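Local coordinates for DPS family dna-binding stress response protein (Thermosynechococcus elongatus, PDB 2C41) that probably binds and oxidises iron in a twelve-subunit Dps shell and may also bind DNA, at residues 51-65 with 128-142. Numbering follows the deposited sequence.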
loop_
_atom_site.group_PDB
_atom_site.type_symbol
_atom_site.label_atom_id
_atom_site.label_comp_id
_atom_site.label_asym_id
_atom_site.label_seq_id
_atom_site.Cartn_x
_atom_site.Cartn_y
_atom_site.Cartn_z
ATOM N N GLN C 51 -7.380 -7.798 21.513
ATOM C CA GLN C 51 -8.743 -7.636 22.025
ATOM C C GLN C 51 -8.907 -6.260 22.669
ATOM O O GLN C 51 -9.931 -5.598 22.479
ATOM C CB GLN C 51 -9.137 -8.813 22.930
ATOM C CG GLN C 51 -8.939 -10.152 22.191
ATOM C CD GLN C 51 -9.722 -11.337 22.749
ATOM O OE1 GLN C 51 -9.999 -12.276 22.015
ATOM N NE2 GLN C 51 -10.063 -11.309 24.028
ATOM N N GLY C 52 -7.863 -5.795 23.350
ATOM C CA GLY C 52 -7.848 -4.439 23.902
ATOM C C GLY C 52 -8.058 -3.376 22.838
ATOM O O GLY C 52 -8.797 -2.414 23.057
ATOM N N SER C 53 -7.412 -3.548 21.687
ATOM C CA SER C 53 -7.556 -2.599 20.571
ATOM C C SER C 53 -8.966 -2.560 20.003
ATOM O O SER C 53 -9.438 -1.502 19.590
ATOM C CB SER C 53 -6.561 -2.917 19.453
ATOM O OG SER C 53 -5.263 -2.535 19.856
ATOM N N GLU C 54 -9.626 -3.716 19.963
ATOM C CA GLU C 54 -11.002 -3.791 19.490
ATOM C C GLU C 54 -11.976 -3.127 20.453
ATOM O O GLU C 54 -12.882 -2.418 20.025
ATOM C CB GLU C 54 -11.398 -5.232 19.201
ATOM C CG GLU C 54 -10.685 -5.777 17.964
ATOM C CD GLU C 54 -11.222 -7.123 17.536
ATOM O OE1 GLU C 54 -11.606 -7.246 16.353
ATOM O OE2 GLU C 54 -11.272 -8.046 18.378
ATOM N N VAL C 55 -11.763 -3.325 21.746
ATOM C CA VAL C 55 -12.544 -2.612 22.760
ATOM C C VAL C 55 -12.267 -1.107 22.680
ATOM O O VAL C 55 -13.188 -0.300 22.729
ATOM C CB VAL C 55 -12.256 -3.129 24.180
ATOM C CG1 VAL C 55 -12.921 -2.231 25.222
ATOM C CG2 VAL C 55 -12.746 -4.578 24.337
ATOM N N PHE C 56 -10.994 -0.746 22.510
ATOM C CA PHE C 56 -10.601 0.656 22.400
ATOM C C PHE C 56 -11.427 1.417 21.369
ATOM O O PHE C 56 -11.908 2.519 21.651
ATOM C CB PHE C 56 -9.119 0.787 22.017
ATOM C CG PHE C 56 -8.707 2.203 21.725
ATOM C CD1 PHE C 56 -8.628 2.662 20.412
ATOM C CD2 PHE C 56 -8.431 3.082 22.766
ATOM C CE1 PHE C 56 -8.261 3.982 20.139
ATOM C CE2 PHE C 56 -8.062 4.408 22.504
ATOM C CZ PHE C 56 -7.979 4.851 21.188
ATOM N N ALA C 57 -11.574 0.824 20.183
ATOM C CA ALA C 57 -12.285 1.444 19.062
ATOM C C ALA C 57 -13.721 1.791 19.425
ATOM O O ALA C 57 -14.315 2.713 18.860
ATOM C CB ALA C 57 -12.258 0.524 17.855
ATOM N N MET C 58 -14.283 1.043 20.373
ATOM C CA MET C 58 -15.661 1.251 20.793
ATOM C C MET C 58 -15.866 2.525 21.592
ATOM O O MET C 58 -16.975 3.060 21.623
ATOM C CB MET C 58 -16.141 0.064 21.624
ATOM C CG MET C 58 -16.051 -1.247 20.874
ATOM S SD MET C 58 -16.747 -2.536 21.922
ATOM C CE MET C 58 -16.194 -3.995 21.052
ATOM N N ILE C 59 -14.807 3.006 22.240
ATOM C CA ILE C 59 -14.907 4.188 23.088
ATOM C C ILE C 59 -15.438 5.381 22.295
ATOM O O ILE C 59 -16.424 6.006 22.683
ATOM C CB ILE C 59 -13.553 4.557 23.750
ATOM C CG1 ILE C 59 -13.079 3.418 24.667
ATOM C CG2 ILE C 59 -13.689 5.871 24.514
ATOM C CD1 ILE C 59 -11.613 3.493 25.035
ATOM N N ASP C 60 -14.789 5.687 21.180
ATOM C CA ASP C 60 -15.199 6.832 20.376
ATOM C C ASP C 60 -16.575 6.627 19.731
ATOM O O ASP C 60 -17.360 7.571 19.633
ATOM C CB ASP C 60 -14.148 7.152 19.318
ATOM C CG ASP C 60 -14.350 8.521 18.716
ATOM O OD1 ASP C 60 -14.798 8.586 17.561
ATOM O OD2 ASP C 60 -14.114 9.525 19.413
ATOM N N GLU C 61 -16.878 5.393 19.321
ATOM C CA GLU C 61 -18.175 5.082 18.710
ATOM C C GLU C 61 -19.325 5.337 19.690
ATOM O O GLU C 61 -20.337 5.944 19.331
ATOM C CB GLU C 61 -18.233 3.625 18.266
ATOM C CG GLU C 61 -17.315 3.274 17.135
ATOM C CD GLU C 61 -17.849 2.098 16.370
ATOM O OE1 GLU C 61 -17.484 0.959 16.707
ATOM O OE2 GLU C 61 -18.672 2.318 15.464
ATOM N N LEU C 62 -19.152 4.857 20.920
ATOM C CA LEU C 62 -20.162 5.005 21.967
ATOM C C LEU C 62 -20.275 6.449 22.454
ATOM O O LEU C 62 -21.377 6.937 22.729
ATOM C CB LEU C 62 -19.858 4.064 23.136
ATOM C CG LEU C 62 -20.039 2.573 22.823
ATOM C CD1 LEU C 62 -19.268 1.715 23.850
ATOM C CD2 LEU C 62 -21.526 2.212 22.776
ATOM N N ALA C 63 -19.136 7.133 22.539
ATOM C CA ALA C 63 -19.120 8.528 22.958
ATOM C C ALA C 63 -19.799 9.417 21.928
ATOM O O ALA C 63 -20.676 10.210 22.262
ATOM C CB ALA C 63 -17.692 8.993 23.203
ATOM N N GLU C 64 -19.417 9.263 20.665
ATOM C CA GLU C 64 -19.982 10.120 19.623
ATOM C C GLU C 64 -21.452 9.813 19.329
ATOM O O GLU C 64 -22.194 10.694 18.881
ATOM C CB GLU C 64 -19.092 10.123 18.379
ATOM C CG GLU C 64 -17.672 10.611 18.721
ATOM C CD GLU C 64 -16.941 11.241 17.566
ATOM O OE1 GLU C 64 -17.185 10.851 16.396
ATOM O OE2 GLU C 64 -16.107 12.127 17.848
ATOM N N ARG C 65 -21.890 8.586 19.629
ATOM C CA ARG C 65 -23.315 8.259 19.510
ATOM C C ARG C 65 -24.161 9.194 20.384
ATOM O O ARG C 65 -25.211 9.671 19.948
ATOM C CB ARG C 65 -23.595 6.790 19.848
ATOM C CG ARG C 65 -25.028 6.334 19.483
ATOM C CD ARG C 65 -25.247 6.235 17.956
ATOM N NE ARG C 65 -26.675 6.144 17.621
ATOM C CZ ARG C 65 -27.200 6.515 16.455
ATOM N NH1 ARG C 65 -28.513 6.417 16.250
ATOM N NH2 ARG C 65 -26.418 6.986 15.488
ATOM N N THR C 128 -28.777 3.255 17.315
ATOM C CA THR C 128 -28.157 2.851 18.573
ATOM C C THR C 128 -28.340 1.359 18.832
ATOM O O THR C 128 -27.411 0.699 19.308
ATOM C CB THR C 128 -28.679 3.676 19.750
ATOM O OG1 THR C 128 -28.353 5.048 19.532
ATOM C CG2 THR C 128 -28.065 3.210 21.063
ATOM N N ALA C 129 -29.520 0.822 18.506
ATOM C CA ALA C 129 -29.734 -0.629 18.609
ATOM C C ALA C 129 -28.726 -1.370 17.727
ATOM O O ALA C 129 -28.142 -2.373 18.136
ATOM C CB ALA C 129 -31.160 -1.005 18.221
ATOM N N ASP C 130 -28.499 -0.844 16.523
ATOM C CA ASP C 130 -27.552 -1.442 15.583
ATOM C C ASP C 130 -26.122 -1.395 16.121
ATOM O O ASP C 130 -25.388 -2.371 16.006
ATOM C CB ASP C 130 -27.615 -0.749 14.215
ATOM C CG ASP C 130 -26.631 -1.337 13.228
ATOM O OD1 ASP C 130 -26.825 -2.501 12.817
ATOM O OD2 ASP C 130 -25.645 -0.652 12.896
ATOM N N LEU C 131 -25.744 -0.263 16.708
ATOM C CA LEU C 131 -24.424 -0.099 17.294
ATOM C C LEU C 131 -24.181 -1.186 18.343
ATOM O O LEU C 131 -23.176 -1.894 18.284
ATOM C CB LEU C 131 -24.272 1.305 17.901
ATOM C CG LEU C 131 -22.933 1.648 18.563
ATOM C CD1 LEU C 131 -21.762 1.440 17.610
ATOM C CD2 LEU C 131 -22.957 3.079 19.090
ATOM N N TYR C 132 -25.119 -1.338 19.276
ATOM C CA TYR C 132 -24.996 -2.368 20.306
ATOM C C TYR C 132 -24.971 -3.775 19.714
ATOM O O TYR C 132 -24.246 -4.653 20.198
ATOM C CB TYR C 132 -26.141 -2.254 21.324
ATOM C CG TYR C 132 -26.038 -1.059 22.250
ATOM C CD1 TYR C 132 -27.169 -0.306 22.575
ATOM C CD2 TYR C 132 -24.810 -0.683 22.810
ATOM C CE1 TYR C 132 -27.079 0.789 23.423
ATOM C CE2 TYR C 132 -24.712 0.411 23.660
ATOM C CZ TYR C 132 -25.852 1.139 23.963
ATOM O OH TYR C 132 -25.749 2.203 24.820
ATOM N N THR C 133 -25.776 -3.978 18.672
ATOM C CA THR C 133 -25.886 -5.279 18.003
ATOM C C THR C 133 -24.569 -5.673 17.329
ATOM O O THR C 133 -24.163 -6.835 17.382
ATOM C CB THR C 133 -27.041 -5.292 17.004
ATOM O OG1 THR C 133 -28.272 -5.089 17.712
ATOM C CG2 THR C 133 -27.119 -6.632 16.257
ATOM N N ARG C 134 -23.903 -4.701 16.711
ATOM C CA ARG C 134 -22.587 -4.938 16.102
ATOM C C ARG C 134 -21.508 -5.163 17.167
ATOM O O ARG C 134 -20.750 -6.140 17.111
ATOM C CB ARG C 134 -22.208 -3.774 15.175
ATOM C CG ARG C 134 -20.772 -3.845 14.632
ATOM C CD ARG C 134 -20.543 -2.898 13.461
ATOM N NE ARG C 134 -20.933 -1.517 13.754
ATOM C CZ ARG C 134 -20.194 -0.632 14.430
ATOM N NH1 ARG C 134 -20.666 0.596 14.625
ATOM N NH2 ARG C 134 -18.987 -0.953 14.899
ATOM N N LEU C 135 -21.438 -4.252 18.134
ATOM C CA LEU C 135 -20.382 -4.303 19.142
ATOM C C LEU C 135 -20.443 -5.555 20.010
ATOM O O LEU C 135 -19.406 -6.111 20.380
ATOM C CB LEU C 135 -20.384 -3.044 20.020
ATOM C CG LEU C 135 -20.099 -1.692 19.339
ATOM C CD1 LEU C 135 -19.909 -0.610 20.408
ATOM C CD2 LEU C 135 -18.895 -1.772 18.393
ATOM N N VAL C 136 -21.651 -6.006 20.332
ATOM C CA VAL C 136 -21.781 -7.178 21.205
ATOM C C VAL C 136 -21.131 -8.434 20.591
ATOM O O VAL C 136 -20.621 -9.285 21.316
ATOM C CB VAL C 136 -23.250 -7.399 21.667
ATOM C CG1 VAL C 136 -24.071 -8.087 20.585
ATOM C CG2 VAL C 136 -23.300 -8.187 22.980
ATOM N N GLN C 137 -21.113 -8.524 19.258
ATOM C CA GLN C 137 -20.512 -9.678 18.580
ATOM C C GLN C 137 -18.999 -9.732 18.798
ATOM O O GLN C 137 -18.417 -10.810 18.930
ATOM C CB GLN C 137 -20.863 -9.680 17.088
ATOM C CG GLN C 137 -22.370 -9.806 16.844
ATOM C CD GLN C 137 -22.766 -9.531 15.411
ATOM O OE1 GLN C 137 -23.433 -8.518 15.106
ATOM N NE2 GLN C 137 -22.340 -10.409 14.510
ATOM N N THR C 138 -18.368 -8.558 18.846
ATOM C CA THR C 138 -16.937 -8.484 19.157
ATOM C C THR C 138 -16.681 -8.965 20.595
ATOM O O THR C 138 -15.759 -9.737 20.843
ATOM C CB THR C 138 -16.405 -7.062 18.905
ATOM O OG1 THR C 138 -16.478 -6.806 17.496
ATOM C CG2 THR C 138 -14.966 -6.919 19.372
ATOM N N HIS C 139 -17.518 -8.527 21.531
ATOM C CA HIS C 139 -17.428 -9.026 22.909
ATOM C C HIS C 139 -17.625 -10.539 22.995
ATOM O O HIS C 139 -16.925 -11.232 23.755
ATOM C CB HIS C 139 -18.410 -8.279 23.810
ATOM C CG HIS C 139 -17.874 -6.973 24.297
ATOM N ND1 HIS C 139 -18.257 -5.758 23.768
ATOM C CD2 HIS C 139 -16.942 -6.699 25.236
ATOM C CE1 HIS C 139 -17.599 -4.790 24.381
ATOM N NE2 HIS C 139 -16.791 -5.335 25.271
ATOM N N GLN C 140 -18.562 -11.055 22.201
ATOM C CA GLN C 140 -18.797 -12.504 22.168
ATOM C C GLN C 140 -17.580 -13.257 21.618
ATOM O O GLN C 140 -17.246 -14.347 22.101
ATOM C CB GLN C 140 -20.078 -12.824 21.405
ATOM C CG GLN C 140 -21.306 -12.369 22.190
ATOM C CD GLN C 140 -22.586 -12.310 21.380
ATOM O OE1 GLN C 140 -22.585 -12.014 20.179
ATOM N NE2 GLN C 140 -23.711 -12.559 22.059
ATOM N N LYS C 141 -16.902 -12.665 20.637
ATOM C CA LYS C 141 -15.665 -13.257 20.105
ATOM C C LYS C 141 -14.574 -13.290 21.174
ATOM O O LYS C 141 -13.935 -14.323 21.393
ATOM C CB LYS C 141 -15.162 -12.495 18.874
ATOM C CG LYS C 141 -13.867 -13.091 18.285
ATOM C CD LYS C 141 -13.330 -12.270 17.104
ATOM C CE LYS C 141 -12.772 -10.917 17.568
ATOM N NZ LYS C 141 -11.917 -10.282 16.525
ATOM N N HIS C 142 -14.395 -12.161 21.856
ATOM C CA HIS C 142 -13.396 -12.029 22.915
ATOM C C HIS C 142 -13.624 -13.043 24.027
ATOM O O HIS C 142 -12.681 -13.680 24.501
ATOM C CB HIS C 142 -13.427 -10.620 23.504
ATOM C CG HIS C 142 -12.947 -9.553 22.564
ATOM N ND1 HIS C 142 -13.041 -8.209 22.857
ATOM C CD2 HIS C 142 -12.362 -9.632 21.344
ATOM C CE1 HIS C 142 -12.534 -7.505 21.860
ATOM N NE2 HIS C 142 -12.120 -8.345 20.925
#
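E54 and H142 meet in a nearly straight hydrogen bond, H142 NE2 to E54 OE2 at 2.7 Å, with the oxygen lying close to the imidazole plane. That same OE2 also forms a salt bridge with K141 NZ at 3.0 Å through its syn lone pair, while the histidine comes in on the anti side, tilted well out of the carboxylate plane. Replacing E54 with an alanine would probably leave the K141 ammonium without its carboxylate and H142 NE2 without its acceptor. Two turns on, the E61-R134 salt bridge is end-on: R134 NH1 goes to E61 OE2 at 2.8 Å and NH2 to OE1 at 3.0 Å, the two flat groups only 27° from coplanar. At the far end R65 NE donates to T128 OG1 at 2.8 Å, in the guanidinium plane; with CG anti to the backbone N (chi1 -169°), the chain then bends at chi2 to bring NE there. D125 secures both partners, through R65 NH1 and T128 OG1.

These contacts join helices 41-68 and 126-149, antiparallel neighbours in the ferritin-like four-helix bundle, their local axes 10.7 Å apart and crossing at -161°.

Between the polar pairs M58, L62, L131 and L135 make an apolar filling. M58, extended beyond CG, slides past L135, CG against CD2, and sets its methyl on T138 CG2 at 3.6 Å; its sulfur approaches the H139 ring obliquely. L62 CD2 touches L131, L135 and Y132, and R65 CB rests on L131 CD2. At the E54 end, Q51 lays its CB squarely over one face of the H142 ring, a CH-pi contact 3.6 Å from the centroid, while its amide NE2 bonds to Y29 OH of helix 6-35.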